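Local atomic coordinates of lipoprotein (Colwellia psychrerythraea, PDB entry 3O0Y), a protein that is of unknown function but is a putative lipoprotein of the DUF885 family, in a clan of metallopeptidases, and so is possibly a peptidase relative. Residues G172-L177 with Q252-A257; P219-F224 with Q245-V250. One frame throughout, in Å; residues are numbered along the deposited sequence.

Contact 1 of 2, residues G172-L177 with Q252-A257; sequences GQFDKL and QVVYPA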
# COMPACT_ATOMS: atom_id res chain seq x y z
N GLY A 172 -20.06 -16.19 -8.10
CA GLY A 172 -21.19 -16.14 -8.99
C GLY A 172 -21.57 -14.77 -9.44
O GLY A 172 -22.27 -14.64 -10.43
N GLN A 173 -21.04 -13.74 -8.79
CA GLN A 173 -21.34 -12.35 -9.20
C GLN A 173 -20.24 -11.72 -10.06
O GLN A 173 -20.27 -10.50 -10.34
CB GLN A 173 -21.54 -11.54 -7.94
CG GLN A 173 -22.78 -12.01 -7.16
CD GLN A 173 -22.89 -11.33 -5.88
OE1 GLN A 173 -22.48 -11.84 -4.82
NE2 GLN A 173 -23.41 -10.12 -5.94
N PHE A 174 -19.29 -12.53 -10.51
CA PHE A 174 -18.16 -11.97 -11.27
C PHE A 174 -18.59 -11.50 -12.65
O PHE A 174 -17.91 -10.63 -13.28
CB PHE A 174 -17.02 -12.96 -11.37
CG PHE A 174 -15.98 -12.78 -10.33
CD1 PHE A 174 -16.31 -12.86 -9.00
CD2 PHE A 174 -14.68 -12.54 -10.65
CE1 PHE A 174 -15.36 -12.76 -8.03
CE2 PHE A 174 -13.73 -12.44 -9.69
CZ PHE A 174 -14.10 -12.48 -8.35
N ASP A 175 -19.73 -12.00 -13.12
CA ASP A 175 -20.26 -11.47 -14.38
C ASP A 175 -20.65 -9.99 -14.27
O ASP A 175 -20.29 -9.17 -15.13
CB ASP A 175 -21.45 -12.27 -14.94
CG ASP A 175 -22.58 -12.52 -13.91
OD1 ASP A 175 -22.43 -12.35 -12.68
OD2 ASP A 175 -23.65 -13.02 -14.36
N LYS A 176 -21.35 -9.63 -13.21
CA LYS A 176 -21.72 -8.24 -13.04
C LYS A 176 -20.48 -7.43 -12.72
O LYS A 176 -20.38 -6.30 -13.15
CB LYS A 176 -22.80 -8.07 -11.96
CG LYS A 176 -23.35 -6.65 -11.88
CD LYS A 176 -24.66 -6.58 -11.07
CE LYS A 176 -25.00 -5.13 -10.68
NZ LYS A 176 -26.13 -5.08 -9.70
N LEU A 177 -19.57 -7.96 -11.91
CA LEU A 177 -18.32 -7.23 -11.63
C LEU A 177 -17.67 -6.79 -12.96
O LEU A 177 -17.41 -5.58 -13.19
CB LEU A 177 -17.33 -8.10 -10.88
CG LEU A 177 -15.96 -7.54 -10.61
CD1 LEU A 177 -16.08 -6.23 -9.75
CD2 LEU A 177 -15.08 -8.63 -9.96
N GLN A 252 -17.80 -21.37 -15.21
CA GLN A 252 -18.95 -20.81 -15.89
C GLN A 252 -19.13 -19.30 -15.77
O GLN A 252 -19.79 -18.67 -16.64
CB GLN A 252 -20.21 -21.49 -15.40
CG GLN A 252 -20.20 -23.00 -15.68
CD GLN A 252 -21.28 -23.76 -14.93
OE1 GLN A 252 -22.28 -23.18 -14.49
NE2 GLN A 252 -21.11 -25.09 -14.82
N VAL A 253 -18.60 -18.74 -14.68
CA VAL A 253 -18.83 -17.32 -14.40
C VAL A 253 -17.48 -16.55 -14.43
O VAL A 253 -17.34 -15.61 -15.22
CB VAL A 253 -19.57 -17.10 -13.12
CG1 VAL A 253 -19.89 -15.62 -12.98
CG2 VAL A 253 -20.94 -17.91 -13.14
N VAL A 254 -16.48 -16.99 -13.66
CA VAL A 254 -15.23 -16.24 -13.55
C VAL A 254 -14.50 -16.18 -14.84
O VAL A 254 -14.10 -15.08 -15.27
CB VAL A 254 -14.32 -16.79 -12.44
CG1 VAL A 254 -13.00 -16.02 -12.37
CG2 VAL A 254 -15.11 -16.68 -11.06
N TYR A 255 -14.33 -17.34 -15.50
CA TYR A 255 -13.54 -17.41 -16.73
C TYR A 255 -14.10 -16.52 -17.85
O TYR A 255 -13.35 -15.68 -18.37
CB TYR A 255 -13.34 -18.86 -17.18
CG TYR A 255 -12.09 -19.42 -16.68
CD1 TYR A 255 -11.71 -19.24 -15.36
CD2 TYR A 255 -11.28 -20.23 -17.48
CE1 TYR A 255 -10.53 -19.73 -14.90
CE2 TYR A 255 -10.09 -20.72 -17.01
CZ TYR A 255 -9.72 -20.48 -15.72
OH TYR A 255 -8.56 -20.97 -15.18
N PRO A 256 -15.38 -16.64 -18.18
CA PRO A 256 -15.92 -15.72 -19.17
C PRO A 256 -15.87 -14.21 -18.78
O PRO A 256 -15.74 -13.34 -19.67
CB PRO A 256 -17.36 -16.18 -19.32
CG PRO A 256 -17.29 -17.65 -18.99
CD PRO A 256 -16.38 -17.65 -17.80
N ALA A 257 -15.98 -13.93 -17.46
CA ALA A 257 -15.92 -12.55 -16.99
C ALA A 257 -14.53 -11.97 -17.31
O ALA A 257 -14.43 -10.92 -17.97
CB ALA A 257 -16.26 -12.47 -15.46
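Val-253 sets one methyl, CG1, into a hollow of backbone formed where the chain passes from Gly-172 to Asp-175. On the walls of that hollow the methyl lies 3.6 Å from Gly-172 O and 3.6 Å from Asp-175 N. Phe-174 CB closes a further part of it, 4.2 Å from the same CG1, and Asp-175 crosses the valine slantwise with OD1 4.2 Å from Val-253 CG1. CG1 reaches in because it stands opposite the backbone nitrogen (chi1 -174°), while CG2 is swung to the side of that nitrogen. One turn further on, the single methyl of Ala-257 is the second bump: its CB presses on the peptide of Phe-174, 3.3 Å from Phe-174 O and 4.2 Å from Phe-174 CB. So small a side chain lets the backbones come close, the CA atoms of Asp-175 and Ala-257 being 5.2 Å apart. The hollow belongs to a helix-to-helix break: helix 161-172 gives way to helix 174-190, Gln-173 takes the N-cap position, and Leu-177 N bonds back to Gln-173 O. The facing helix, 236-268, is irregular as well, with a wider pi-type turn at 252-254 and a kink at Pro-256, whose nitrogen carries no hydrogen for the usual bond. The third fit is a slot for a ring. Phe-174 and Val-254 run side by side in the same direction, and Val-254 CG2 covers one ring face toward its rim, 4.1 Å from Phe-174 CG. Leu-177 CD2 covers the opposite face, also off centre, so that the phenyl is clasped between two methyls. Ile-148 and Met-152 of helix 144-154, together with Met-68 and Tyr-258, touch the same phenylalanine from beyond the two segments.

Contact 2 of 2, residues P219-F224 with Q245-V250; sequences PFVNVF and QVIAKV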
# COMPACT_ATOMS: atom_id res chain seq x y z
N PRO A 219 -6.35 -21.03 -8.88
CA PRO A 219 -6.17 -20.80 -7.44
C PRO A 219 -7.44 -20.63 -6.65
O PRO A 219 -7.46 -20.97 -5.46
CB PRO A 219 -5.32 -19.54 -7.41
CG PRO A 219 -4.50 -19.62 -8.64
CD PRO A 219 -5.37 -20.23 -9.67
N PHE A 220 -8.48 -20.09 -7.25
CA PHE A 220 -9.75 -20.00 -6.51
C PHE A 220 -10.18 -21.38 -5.99
O PHE A 220 -10.73 -21.50 -4.90
CB PHE A 220 -10.86 -19.45 -7.41
CG PHE A 220 -11.02 -17.92 -7.40
CD1 PHE A 220 -11.06 -17.18 -6.25
CD2 PHE A 220 -11.23 -17.25 -8.62
CE1 PHE A 220 -11.30 -15.79 -6.29
CE2 PHE A 220 -11.45 -15.89 -8.66
CZ PHE A 220 -11.49 -15.17 -7.49
N VAL A 221 -10.06 -22.41 -6.85
CA VAL A 221 -10.34 -23.83 -6.46
C VAL A 221 -9.31 -24.39 -5.48
O VAL A 221 -9.66 -24.98 -4.46
CB VAL A 221 -10.36 -24.73 -7.67
CG1 VAL A 221 -10.73 -26.18 -7.21
CG2 VAL A 221 -11.33 -24.17 -8.72
N ASN A 222 -8.02 -24.26 -5.79
CA ASN A 222 -7.00 -24.85 -4.94
C ASN A 222 -6.95 -24.27 -3.51
O ASN A 222 -6.74 -25.00 -2.53
CB ASN A 222 -5.63 -24.78 -5.66
CG ASN A 222 -5.52 -25.73 -6.87
OD1 ASN A 222 -4.75 -25.48 -7.81
ND2 ASN A 222 -6.24 -26.81 -6.84
N VAL A 223 -7.13 -22.95 -3.38
CA VAL A 223 -7.26 -22.35 -2.08
C VAL A 223 -8.47 -22.88 -1.37
O VAL A 223 -8.42 -23.20 -0.20
CB VAL A 223 -7.38 -20.79 -2.22
CG1 VAL A 223 -7.80 -20.21 -0.85
CG2 VAL A 223 -6.00 -20.25 -2.80
N PHE A 224 -9.59 -22.94 -2.05
CA PHE A 224 -10.77 -23.46 -1.44
C PHE A 224 -10.54 -24.93 -0.98
O PHE A 224 -10.91 -25.30 0.16
CB PHE A 224 -11.94 -23.40 -2.39
CG PHE A 224 -13.22 -23.79 -1.75
CD1 PHE A 224 -13.98 -22.89 -1.08
CD2 PHE A 224 -13.66 -25.11 -1.80
CE1 PHE A 224 -15.21 -23.27 -0.49
CE2 PHE A 224 -14.85 -25.51 -1.22
CZ PHE A 224 -15.62 -24.61 -0.56
N GLN A 245 -18.99 -27.12 -6.71
CA GLN A 245 -19.71 -25.86 -6.85
C GLN A 245 -18.76 -24.68 -7.14
O GLN A 245 -19.05 -23.83 -8.00
CB GLN A 245 -20.54 -25.57 -5.62
CG GLN A 245 -21.79 -26.44 -5.52
CD GLN A 245 -22.54 -26.17 -4.24
OE1 GLN A 245 -23.06 -25.06 -4.04
NE2 GLN A 245 -22.63 -27.18 -3.37
N VAL A 246 -17.61 -24.69 -6.51
CA VAL A 246 -16.59 -23.67 -6.73
C VAL A 246 -16.05 -23.80 -8.12
O VAL A 246 -16.00 -22.81 -8.83
CB VAL A 246 -15.44 -23.72 -5.70
CG1 VAL A 246 -14.25 -22.79 -6.16
CG2 VAL A 246 -16.00 -23.27 -4.30
N ILE A 247 -15.73 -25.02 -8.55
CA ILE A 247 -15.26 -25.25 -9.91
C ILE A 247 -16.26 -24.78 -10.94
O ILE A 247 -15.86 -24.21 -11.96
CB ILE A 247 -14.93 -26.75 -10.17
CG1 ILE A 247 -13.74 -27.17 -9.30
CG2 ILE A 247 -14.71 -26.97 -11.70
CD1 ILE A 247 -13.53 -28.73 -9.17
N ALA A 248 -17.53 -25.06 -10.70
CA ALA A 248 -18.59 -24.60 -11.59
C ALA A 248 -18.64 -23.07 -11.72
O ALA A 248 -18.74 -22.54 -12.83
CB ALA A 248 -19.93 -25.13 -11.15
N LYS A 249 -18.58 -22.35 -10.60
CA LYS A 249 -18.55 -20.88 -10.73
C LYS A 249 -17.33 -20.38 -11.47
O LYS A 249 -17.41 -19.41 -12.23
CB LYS A 249 -18.64 -20.20 -9.38
CG LYS A 249 -19.89 -20.49 -8.56
CD LYS A 249 -21.13 -20.06 -9.26
CE LYS A 249 -22.35 -20.25 -8.35
NZ LYS A 249 -23.59 -19.95 -9.09
N VAL A 250 -16.19 -20.97 -11.21
CA VAL A 250 -14.93 -20.50 -11.81
C VAL A 250 -15.04 -20.71 -13.32
O VAL A 250 -14.74 -19.79 -14.12
CB VAL A 250 -13.71 -21.20 -11.23
CG1 VAL A 250 -12.41 -20.91 -12.05
CG2 VAL A 250 -13.48 -20.81 -9.73
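Val-246 and Phe-224 meet in a CH-pi contact that marks one end of the interface in a helical hairpin, helix 219-228 packed against the next helix, 236-268. The short segments run nearly antiparallel, at 165°, with their axes 9.4 Å apart; apolar side chains make up most of the interface and no hydrogen bond crosses it. Val-246 CG2 sits almost exactly above the middle of the Phe-224 ring, 3.6 Å from its centroid and 4° off the normal, so all six ring carbons lie at similar distances from that methyl. The ring is brought under it by a side chain that leaves the helix with CG trans to the backbone nitrogen (chi1 -174°). The other methyl, Val-246 CG1, turns to the backbone of the facing helix and rests near Val-221 CA. Val-221 fills the middle of the interface with both branches: Ile-247 CG1 nestles in its fork, 3.8 Å from Val-221 CG1, while Val-221 CG2 also meets Val-250 CG2 at 4.1 Å. At the other end, that same Val-250 methyl bears on Phe-220 CB at 3.8 Å. Helix 161-172 supports this first shell, with Ala-164 and the ring of Tyr-167 touching Phe-224 and Ile-168 touching Val-246. Replacing Phe-224 with alanine would probably leave Val-246 CG2 without the ring face beneath it and open a gap toward Tyr-167 and Ala-164. Phe-220, in turn, reaches out to Pro-149 and Met-152 of helix 144-154, and its ring meets that of His-218. Tyr-167 also positions the backbone: its OH hydrogen-bonds to Phe-220 O, an oxygen whose helical bond from Phe-224 N is weak (3.4 Å) and which has Val-246 CG1 4.0 Å away.

Contacts 1 and 2 share helix 236-268, which supplies 245-250 to contact 2 and 252-257 to contact 1; their centres are 12 Å apart, and contact 2 is nested within the chain loop that contact 1 closes. The wider turn joins them: Tyr-255 N lies 2.8 Å from Val-250 O and Val-254 N lies 3.0 Å from Lys-249 O, both probable hydrogen bonds. Between the two contacts, Phe-174 CZ packs on Phe-220 CZ at 3.8 Å, and both phenylalanines touch Met-152 of helix 144-154. Each contact is centred about 27 Å from the centre of the chain, on the same side, in a largely helical outer part of the protein.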